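Local coordinates for ornithine carbamoyltransferase (Gloeobacter violaceus, PDB 3GD5), which probably catalyses the reversible transfer of the carbamoyl group from carbamoyl phosphate to ornithine, giving citrulline and phosphate in arginine biosynthesis, at residues G48-S59 and V104-F112; S183-P194 and A211-A222. All blocks are in the same frame, centred on the assembly; numbering follows the deposited sequence.

Contact 1. Residues G48-S59 and V104-F112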
loop_
_atom_site.group_PDB
_atom_site.type_symbol
_atom_site.label_atom_id
_atom_site.label_comp_id
_atom_site.label_asym_id
_atom_site.label_seq_id
_atom_site.Cartn_x
_atom_site.Cartn_y
_atom_site.Cartn_z
ATOM N N GLY A 48 22.012 -14.687 30.650
ATOM C CA GLY A 48 21.405 -15.944 30.262
ATOM C C GLY A 48 19.926 -15.814 29.976
ATOM O O GLY A 48 19.294 -16.777 29.549
ATOM N N LYS A 49 19.364 -14.630 30.206
ATOM C CA LYS A 49 17.939 -14.427 29.954
ATOM C C LYS A 49 17.649 -13.541 28.742
ATOM O O LYS A 49 18.450 -12.677 28.366
ATOM C CB LYS A 49 17.261 -13.855 31.198
ATOM C CG LYS A 49 17.316 -14.799 32.383
ATOM C CD LYS A 49 16.924 -14.096 33.670
ATOM C CE LYS A 49 17.289 -14.938 34.886
ATOM N NZ LYS A 49 16.622 -16.268 34.846
ATOM N N VAL A 50 16.491 -13.769 28.137
ATOM C CA VAL A 50 16.080 -13.018 26.958
ATOM C C VAL A 50 14.726 -12.373 27.184
ATOM O O VAL A 50 13.778 -13.015 27.639
ATOM C CB VAL A 50 15.983 -13.937 25.710
ATOM C CG1 VAL A 50 15.574 -13.117 24.476
ATOM C CG2 VAL A 50 17.320 -14.657 25.485
ATOM N N LEU A 51 14.647 -11.096 26.845
ATOM C CA LEU A 51 13.415 -10.342 26.984
ATOM C C LEU A 51 12.845 -10.166 25.582
ATOM O O LEU A 51 13.553 -9.754 24.657
ATOM C CB LEU A 51 13.727 -8.980 27.587
ATOM C CG LEU A 51 12.648 -8.030 28.108
ATOM C CD1 LEU A 51 12.968 -6.675 27.541
ATOM C CD2 LEU A 51 11.243 -8.458 27.745
ATOM N N GLY A 52 11.570 -10.489 25.419
ATOM C CA GLY A 52 10.941 -10.334 24.126
ATOM C C GLY A 52 10.092 -9.082 24.154
ATOM O O GLY A 52 9.442 -8.791 25.166
ATOM N N LEU A 53 10.111 -8.334 23.056
ATOM C CA LEU A 53 9.337 -7.108 22.942
ATOM C C LEU A 53 8.243 -7.320 21.899
ATOM O O LEU A 53 8.542 -7.495 20.721
ATOM C CB LEU A 53 10.231 -5.958 22.486
ATOM C CG LEU A 53 11.539 -5.742 23.245
ATOM C CD1 LEU A 53 12.381 -4.721 22.494
ATOM C CD2 LEU A 53 11.248 -5.269 24.664
ATOM N N VAL A 54 6.985 -7.323 22.323
ATOM C CA VAL A 54 5.891 -7.490 21.372
ATOM C C VAL A 54 5.060 -6.214 21.341
ATOM O O VAL A 54 4.162 -6.007 22.156
ATOM C CB VAL A 54 5.005 -8.708 21.722
ATOM C CG1 VAL A 54 4.671 -8.694 23.171
ATOM C CG2 VAL A 54 3.726 -8.692 20.887
ATOM N N PHE A 55 5.398 -5.345 20.401
ATOM C CA PHE A 55 4.709 -4.075 20.255
ATOM C C PHE A 55 3.749 -4.116 19.083
ATOM O O PHE A 55 4.171 -4.134 17.926
ATOM C CB PHE A 55 5.718 -2.943 20.041
ATOM C CG PHE A 55 6.727 -2.805 21.151
ATOM C CD1 PHE A 55 6.518 -3.418 22.392
ATOM C CD2 PHE A 55 7.867 -2.027 20.973
ATOM C CE1 PHE A 55 7.426 -3.256 23.435
ATOM C CE2 PHE A 55 8.786 -1.854 22.013
ATOM C CZ PHE A 55 8.564 -2.470 23.249
ATOM N N LEU A 56 2.458 -4.142 19.387
ATOM C CA LEU A 56 1.440 -4.159 18.347
ATOM C C LEU A 56 1.407 -2.799 17.673
ATOM O O LEU A 56 0.727 -2.604 16.672
ATOM C CB LEU A 56 0.068 -4.486 18.936
ATOM C CG LEU A 56 -0.220 -5.971 19.162
ATOM C CD1 LEU A 56 0.769 -6.556 20.151
ATOM C CD2 LEU A 56 -1.649 -6.129 19.661
ATOM N N LYS A 57 2.151 -1.861 18.242
ATOM C CA LYS A 57 2.250 -0.506 17.722
ATOM C C LYS A 57 3.698 -0.099 17.950
ATOM O O LYS A 57 4.178 -0.098 19.087
ATOM C CB LYS A 57 1.316 0.427 18.498
ATOM C CG LYS A 57 1.320 1.870 18.027
ATOM C CD LYS A 57 0.455 2.074 16.796
ATOM C CE LYS A 57 0.416 3.549 16.405
ATOM N NZ LYS A 57 -0.075 4.411 17.526
ATOM N N ALA A 58 4.397 0.233 16.872
ATOM C CA ALA A 58 5.799 0.615 16.972
ATOM C C ALA A 58 6.015 1.765 17.948
ATOM O O ALA A 58 5.178 2.662 18.067
ATOM C CB ALA A 58 6.339 0.992 15.588
ATOM N N SER A 59 7.138 1.717 18.655
ATOM C CA SER A 59 7.514 2.764 19.600
ATOM C C SER A 59 9.010 2.649 19.845
ATOM O O SER A 59 9.448 1.936 20.747
ATOM C CB SER A 59 6.759 2.616 20.920
ATOM O OG SER A 59 7.167 3.616 21.846
ATOM N N VAL A 104 11.627 -17.270 25.353
ATOM C CA VAL A 104 12.180 -16.158 26.113
ATOM C C VAL A 104 11.832 -16.222 27.604
ATOM O O VAL A 104 11.065 -17.077 28.036
ATOM C CB VAL A 104 11.715 -14.791 25.524
ATOM C CG1 VAL A 104 12.139 -14.684 24.062
ATOM C CG2 VAL A 104 10.220 -14.644 25.642
ATOM N N ASP A 105 12.380 -15.293 28.378
ATOM C CA ASP A 105 12.159 -15.266 29.822
ATOM C C ASP A 105 11.303 -14.112 30.322
ATOM O O ASP A 105 11.049 -13.991 31.519
ATOM C CB ASP A 105 13.511 -15.224 30.506
ATOM C CG ASP A 105 14.454 -16.255 29.950
ATOM O OD1 ASP A 105 14.314 -17.436 30.315
ATOM O OD2 ASP A 105 15.318 -15.892 29.125
ATOM N N GLY A 106 10.855 -13.263 29.408
ATOM C CA GLY A 106 10.036 -12.139 29.807
ATOM C C GLY A 106 9.472 -11.419 28.604
ATOM O O GLY A 106 10.047 -11.474 27.517
ATOM N N LEU A 107 8.342 -10.749 28.792
ATOM C CA LEU A 107 7.715 -10.028 27.702
ATOM C C LEU A 107 7.319 -8.616 28.091
ATOM O O LEU A 107 6.617 -8.401 29.076
ATOM C CB LEU A 107 6.469 -10.775 27.211
ATOM C CG LEU A 107 6.668 -12.179 26.633
ATOM C CD1 LEU A 107 5.304 -12.797 26.335
ATOM C CD2 LEU A 107 7.522 -12.106 25.369
ATOM N N ALA A 108 7.801 -7.654 27.320
ATOM C CA ALA A 108 7.456 -6.260 27.518
ATOM C C ALA A 108 6.533 -6.055 26.326
ATOM O O ALA A 108 6.982 -6.153 25.174
ATOM C CB ALA A 108 8.686 -5.390 27.395
ATOM N N ILE A 109 5.254 -5.796 26.580
ATOM C CA ILE A 109 4.331 -5.645 25.472
ATOM C C ILE A 109 3.440 -4.413 25.382
ATOM O O ILE A 109 2.930 -3.898 26.375
ATOM C CB ILE A 109 3.455 -6.925 25.308
ATOM C CG1 ILE A 109 1.996 -6.549 25.101
ATOM C CG2 ILE A 109 3.656 -7.874 26.475
ATOM C CD1 ILE A 109 1.118 -7.731 24.867
ATOM N N ARG A 110 3.265 -3.971 24.138
ATOM C CA ARG A 110 2.456 -2.818 23.782
ATOM C C ARG A 110 1.216 -3.235 23.005
ATOM O O ARG A 110 1.324 -3.655 21.855
ATOM C CB ARG A 110 3.246 -1.878 22.878
ATOM C CG ARG A 110 3.882 -0.696 23.552
ATOM C CD ARG A 110 3.797 0.496 22.616
ATOM N NE ARG A 110 2.402 0.784 22.293
ATOM C CZ ARG A 110 1.992 1.820 21.567
ATOM N NH1 ARG A 110 2.871 2.684 21.066
ATOM N NH2 ARG A 110 0.693 2.007 21.368
ATOM N N THR A 111 0.046 -3.129 23.623
ATOM C CA THR A 111 -1.200 -3.452 22.927
ATOM C C THR A 111 -2.097 -2.242 23.078
ATOM O O THR A 111 -1.698 -1.238 23.667
ATOM C CB THR A 111 -1.943 -4.666 23.532
ATOM O OG1 THR A 111 -2.235 -4.411 24.911
ATOM C CG2 THR A 111 -1.118 -5.920 23.408
ATOM N N PHE A 112 -3.304 -2.336 22.544
ATOM C CA PHE A 112 -4.256 -1.244 22.642
ATOM C C PHE A 112 -5.198 -1.539 23.799
ATOM O O PHE A 112 -5.440 -0.694 24.658
ATOM C CB PHE A 112 -5.038 -1.109 21.331
ATOM C CG PHE A 112 -4.168 -0.829 20.141
ATOM C CD1 PHE A 112 -3.472 0.374 20.041
ATOM C CD2 PHE A 112 -4.000 -1.786 19.145
ATOM C CE1 PHE A 112 -2.616 0.623 18.966
ATOM C CE2 PHE A 112 -3.147 -1.551 18.066
ATOM C CZ PHE A 112 -2.452 -0.341 17.977
#
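Asp105 OD2 takes the backbone N of Val50 at 2.6 Å through its anti lone pair, while the N of Asp105 bonds back to Val50 O at 2.8 Å. The two bonds pin Asp105 to both polar groups of one residue. The carboxylate swings there because CG lies beside its own backbone N (chi1 -48°), and the side chain of Lys49 crosses that of Asp105 at about a right angle, its CB 3.5 Å from Asp105 OD2. From here the strands 50-55 and 106-110 run parallel, 11° apart, and the bonding alternates: Gly52 N gives to Gly106 O, and Gly52 O receives Ala108 N. These are the two central strands of the parallel sheet in the carbamoyl-phosphate-binding domain, with 76-79 flanking 50-55 on its other edge. On the face that helix 60-72 covers, Ala108 CB meets Leu53 CD2 at 3.7 Å, and the ring of Phe55 brings CD1 to 3.6 Å from Arg110 CB. Past the strand ends, Lys57 lays its CB over one face of the Arg110 guanidinium, 3.3 Å from NH2, and Ser59 CB sits at the guanidinium edge. Arg110, the last residue of its strand, and Ser59, just past the other, probably bind carbamoyl phosphate, consistent with a site at the C-terminal ends of the strands. Ser59, at the N-cap of helix 60-72, has its OG hydrogen-bonded to Thr62.

Contact 2. Residues S183-P194 and A211-A222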
loop_
_atom_site.group_PDB
_atom_site.type_symbol
_atom_site.label_atom_id
_atom_site.label_comp_id
_atom_site.label_asym_id
_atom_site.label_seq_id
_atom_site.Cartn_x
_atom_site.Cartn_y
_atom_site.Cartn_z
ATOM N N SER A 183 -0.115 14.436 46.264
ATOM C CA SER A 183 -1.430 14.915 45.867
ATOM C C SER A 183 -1.443 15.154 44.364
ATOM O O SER A 183 -0.453 15.603 43.786
ATOM C CB SER A 183 -1.775 16.216 46.600
ATOM O OG SER A 183 -2.029 15.976 47.976
ATOM N N ILE A 184 -2.564 14.846 43.726
ATOM C CA ILE A 184 -2.671 15.045 42.290
ATOM C C ILE A 184 -3.993 15.659 41.863
ATOM O O ILE A 184 -5.066 15.255 42.310
ATOM C CB ILE A 184 -2.473 13.718 41.505
ATOM C CG1 ILE A 184 -2.689 13.976 40.004
ATOM C CG2 ILE A 184 -3.420 12.639 42.036
ATOM C CD1 ILE A 184 -2.394 12.794 39.109
ATOM N N ALA A 185 -3.893 16.648 40.991
ATOM C CA ALA A 185 -5.052 17.334 40.452
ATOM C C ALA A 185 -4.976 17.144 38.936
ATOM O O ALA A 185 -3.988 17.524 38.301
ATOM C CB ALA A 185 -4.990 18.813 40.810
ATOM N N VAL A 186 -6.009 16.538 38.362
ATOM C CA VAL A 186 -6.039 16.298 36.931
ATOM C C VAL A 186 -7.101 17.149 36.266
ATOM O O VAL A 186 -8.294 16.988 36.522
ATOM C CB VAL A 186 -6.305 14.810 36.622
ATOM C CG1 VAL A 186 -7.515 14.333 37.403
ATOM C CG2 VAL A 186 -6.535 14.615 35.126
ATOM N N ALA A 187 -6.651 18.056 35.406
ATOM C CA ALA A 187 -7.543 18.949 34.687
ATOM C C ALA A 187 -7.662 18.539 33.218
ATOM O O ALA A 187 -6.661 18.427 32.504
ATOM C CB ALA A 187 -7.031 20.392 34.795
ATOM N N THR A 188 -8.896 18.322 32.772
ATOM C CA THR A 188 -9.154 17.920 31.392
ATOM C C THR A 188 -10.444 18.541 30.898
ATOM O O THR A 188 -11.242 19.051 31.685
ATOM C CB THR A 188 -9.364 16.404 31.268
ATOM O OG1 THR A 188 -10.715 16.086 31.639
ATOM C CG2 THR A 188 -8.409 15.650 32.171
ATOM N N PRO A 189 -10.663 18.517 29.576
ATOM C CA PRO A 189 -11.910 19.092 29.072
ATOM C C PRO A 189 -13.024 18.163 29.562
ATOM O O PRO A 189 -12.752 17.053 30.033
ATOM C CB PRO A 189 -11.726 19.043 27.555
ATOM C CG PRO A 189 -10.249 19.196 27.395
ATOM C CD PRO A 189 -9.712 18.282 28.477
ATOM N N GLU A 190 -14.266 18.616 29.444
ATOM C CA GLU A 190 -15.428 17.860 29.898
ATOM C C GLU A 190 -15.537 16.394 29.467
ATOM O O GLU A 190 -15.733 15.514 30.310
ATOM C CB GLU A 190 -16.702 18.598 29.490
ATOM C CG GLU A 190 -17.978 17.946 29.962
ATOM C CD GLU A 190 -19.178 18.834 29.725
ATOM O OE1 GLU A 190 -19.206 19.945 30.299
ATOM O OE2 GLU A 190 -20.089 18.430 28.965
ATOM N N GLY A 191 -15.422 16.118 28.174
ATOM C CA GLY A 191 -15.549 14.736 27.736
ATOM C C GLY A 191 -14.273 13.911 27.683
ATOM O O GLY A 191 -14.273 12.781 27.185
ATOM N N PHE A 192 -13.180 14.455 28.199
ATOM C CA PHE A 192 -11.918 13.734 28.163
ATOM C C PHE A 192 -11.345 13.555 29.551
ATOM O O PHE A 192 -10.153 13.735 29.759
ATOM C CB PHE A 192 -10.909 14.477 27.279
ATOM C CG PHE A 192 -11.375 14.678 25.860
ATOM C CD1 PHE A 192 -12.428 15.543 25.575
ATOM C CD2 PHE A 192 -10.780 13.977 24.814
ATOM C CE1 PHE A 192 -12.888 15.710 24.273
ATOM C CE2 PHE A 192 -11.230 14.134 23.503
ATOM C CZ PHE A 192 -12.291 15.004 23.231
ATOM N N THR A 193 -12.200 13.194 30.502
ATOM C CA THR A 193 -11.764 12.997 31.878
ATOM C C THR A 193 -11.210 11.586 32.064
ATOM O O THR A 193 -11.454 10.700 31.241
ATOM C CB THR A 193 -12.940 13.202 32.872
ATOM O OG1 THR A 193 -13.943 12.201 32.646
ATOM C CG2 THR A 193 -13.561 14.578 32.686
ATOM N N PRO A 194 -10.441 11.367 33.148
ATOM C CA PRO A 194 -9.850 10.064 33.456
ATOM C C PRO A 194 -10.972 9.067 33.696
ATOM O O PRO A 194 -12.087 9.457 34.029
ATOM C CB PRO A 194 -9.078 10.321 34.749
ATOM C CG PRO A 194 -8.787 11.782 34.708
ATOM C CD PRO A 194 -10.055 12.365 34.161
ATOM N N ALA A 211 -2.976 11.705 50.738
ATOM C CA ALA A 211 -2.845 12.584 49.580
ATOM C C ALA A 211 -4.249 12.884 49.093
ATOM O O ALA A 211 -5.175 12.136 49.387
ATOM C CB ALA A 211 -2.043 11.893 48.480
ATOM N N GLU A 212 -4.424 13.979 48.365
ATOM C CA GLU A 212 -5.751 14.289 47.861
ATOM C C GLU A 212 -5.776 14.157 46.343
ATOM O O GLU A 212 -4.806 14.489 45.662
ATOM C CB GLU A 212 -6.192 15.694 48.291
ATOM C CG GLU A 212 -5.536 16.838 47.553
ATOM C CD GLU A 212 -6.200 18.173 47.854
ATOM O OE1 GLU A 212 -7.453 18.231 47.857
ATOM O OE2 GLU A 212 -5.470 19.165 48.072
ATOM N N VAL A 213 -6.891 13.653 45.828
ATOM C CA VAL A 213 -7.078 13.445 44.400
ATOM C C VAL A 213 -8.215 14.313 43.883
ATOM O O VAL A 213 -9.311 14.309 44.440
ATOM C CB VAL A 213 -7.414 11.966 44.102
ATOM C CG1 VAL A 213 -7.785 11.795 42.632
ATOM C CG2 VAL A 213 -6.229 11.085 44.466
ATOM N N GLN A 214 -7.954 15.044 42.805
ATOM C CA GLN A 214 -8.959 15.923 42.229
ATOM C C GLN A 214 -9.061 15.863 40.711
ATOM O O GLN A 214 -8.057 15.984 40.003
ATOM C CB GLN A 214 -8.671 17.366 42.626
ATOM C CG GLN A 214 -8.773 17.651 44.102
ATOM C CD GLN A 214 -8.228 19.018 44.435
ATOM O OE1 GLN A 214 -7.009 19.224 44.459
ATOM N NE2 GLN A 214 -9.127 19.973 44.677
ATOM N N ILE A 215 -10.281 15.679 40.220
ATOM C CA ILE A 215 -10.537 15.653 38.789
ATOM C C ILE A 215 -11.257 16.962 38.508
ATOM O O ILE A 215 -12.442 17.115 38.791
ATOM C CB ILE A 215 -11.409 14.439 38.378
ATOM C CG1 ILE A 215 -11.914 14.613 36.943
ATOM C CG2 ILE A 215 -12.580 14.289 39.331
ATOM C CD1 ILE A 215 -10.834 14.958 35.924
ATOM N N LEU A 216 -10.513 17.915 37.961
ATOM C CA LEU A 216 -11.041 19.238 37.683
ATOM C C LEU A 216 -11.173 19.561 36.204
ATOM O O LEU A 216 -10.725 18.815 35.334
ATOM C CB LEU A 216 -10.139 20.290 38.333
ATOM C CG LEU A 216 -9.637 20.000 39.750
ATOM C CD1 LEU A 216 -8.755 21.145 40.214
ATOM C CD2 LEU A 216 -10.813 19.813 40.696
ATOM N N ARG A 217 -11.785 20.704 35.936
ATOM C CA ARG A 217 -11.982 21.168 34.581
ATOM C C ARG A 217 -10.998 22.303 34.306
ATOM O O ARG A 217 -10.444 22.397 33.210
ATOM C CB ARG A 217 -13.421 21.652 34.411
ATOM C CG ARG A 217 -13.835 21.937 32.983
ATOM C CD ARG A 217 -13.859 20.674 32.123
ATOM N NE ARG A 217 -14.796 19.664 32.611
ATOM C CZ ARG A 217 -14.464 18.651 33.405
ATOM N NH1 ARG A 217 -15.386 17.781 33.799
ATOM N NH2 ARG A 217 -13.207 18.499 33.799
ATOM N N ASP A 218 -10.765 23.148 35.309
ATOM C CA ASP A 218 -9.850 24.285 35.166
ATOM C C ASP A 218 -8.400 23.948 35.471
ATOM O O ASP A 218 -8.072 23.498 36.569
ATOM C CB ASP A 218 -10.284 25.453 36.060
ATOM C CG ASP A 218 -9.244 26.574 36.106
ATOM O OD1 ASP A 218 -8.784 27.025 35.035
ATOM O OD2 ASP A 218 -8.888 27.011 37.220
ATOM N N PRO A 219 -7.508 24.178 34.495
ATOM C CA PRO A 219 -6.071 23.913 34.613
ATOM C C PRO A 219 -5.327 24.913 35.503
ATOM O O PRO A 219 -4.282 24.591 36.077
ATOM C CB PRO A 219 -5.601 23.954 33.162
ATOM C CG PRO A 219 -6.470 25.010 32.575
ATOM C CD PRO A 219 -7.837 24.660 33.140
ATOM N N PHE A 220 -5.855 26.131 35.606
ATOM C CA PHE A 220 -5.226 27.140 36.448
ATOM C C PHE A 220 -5.534 26.859 37.908
ATOM O O PHE A 220 -4.827 27.317 38.801
ATOM C CB PHE A 220 -5.700 28.540 36.066
ATOM C CG PHE A 220 -5.052 29.067 34.824
ATOM C CD1 PHE A 220 -5.659 28.910 33.583
ATOM C CD2 PHE A 220 -3.801 29.677 34.891
ATOM C CE1 PHE A 220 -5.031 29.352 32.422
ATOM C CE2 PHE A 220 -3.163 30.122 33.737
ATOM C CZ PHE A 220 -3.780 29.959 32.498
ATOM N N GLU A 221 -6.592 26.092 38.140
ATOM C CA GLU A 221 -6.999 25.720 39.484
ATOM C C GLU A 221 -6.077 24.599 39.950
ATOM O O GLU A 221 -5.480 24.667 41.025
ATOM C CB GLU A 221 -8.445 25.219 39.471
ATOM C CG GLU A 221 -9.036 24.991 40.848
ATOM C CD GLU A 221 -9.161 26.285 41.641
ATOM O OE1 GLU A 221 -9.903 27.196 41.195
ATOM O OE2 GLU A 221 -8.514 26.388 42.708
ATOM N N ALA A 222 -5.961 23.575 39.111
ATOM C CA ALA A 222 -5.129 22.415 39.403
ATOM C C ALA A 222 -3.659 22.776 39.613
ATOM O O ALA A 222 -2.992 22.220 40.492
ATOM C CB ALA A 222 -5.258 21.396 38.271
#
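Arg217 NH2 reaches Thr188 O at 2.9 Å in a weak, bent hydrogen bond, while Glu190 CA lies over one face of the guanidinium, 3.3 Å from NE. The side chain leaves with CG anti to the backbone N (chi1 -170°) and then bends at its next two torsions, which folds the tip back over the turn at 189-192. Thr193 CG2 sits 3.9 Å from Arg217 NH1. Replacing Arg217 by alanine would probably leave Thr188 O without this donor and uncover the backbone at Glu190. The turn itself is gripped at Pro189 O, which takes Thr188 OG1 and Phe192 N from opposite faces of its plane. Behind it, strands 183-187 and 213-216 pair in parallel, joined by helix 196-209 in a beta-alpha-beta unit of the ornithine-binding domain; 213-216 is the outermost strand within the chain. A backbone ladder from Ile184 N to Glu212 O through Thr188 N to Leu216 O sets the register, and Ser183 OG extends it by accepting Glu212 N at 3.1 Å. On one face Ile215 CD1 wedges between Val186 CG1 and Pro194 CD, the latter tight at 3.2 Å. On the opposite face, that of Ala185 and Ala187, Ala185 CB meets Ala222 CB at 3.6 Å and Ala187 CB meets Pro219 CA. The helix carrying Pro219 and Ala222 is capped at its start by Asp218 OD1, which accepts Phe220 N from above the carboxylate plane.

Contact 1 closes before contact 2 opens along the chain, and the two share no sheet: 48-59 with 104-112 lies in the four-stranded parallel sheet of the carbamoyl-phosphate-binding domain, 183-194 with 211-222 in the five-stranded one of the ornithine-binding domain. Their centres are 33 Å apart, on opposite sides of the chain's centre, and their nearest atoms remain about 14 Å from each other. Contact 1 joins two central strands, contact 2 an outermost strand and its neighbour. Contact 1 holds two residues that probably bind carbamoyl phosphate, and its Arg110 side chain lies about 7 Å from that of Asn168, which probably binds ornithine, consistent with an active site between the domains.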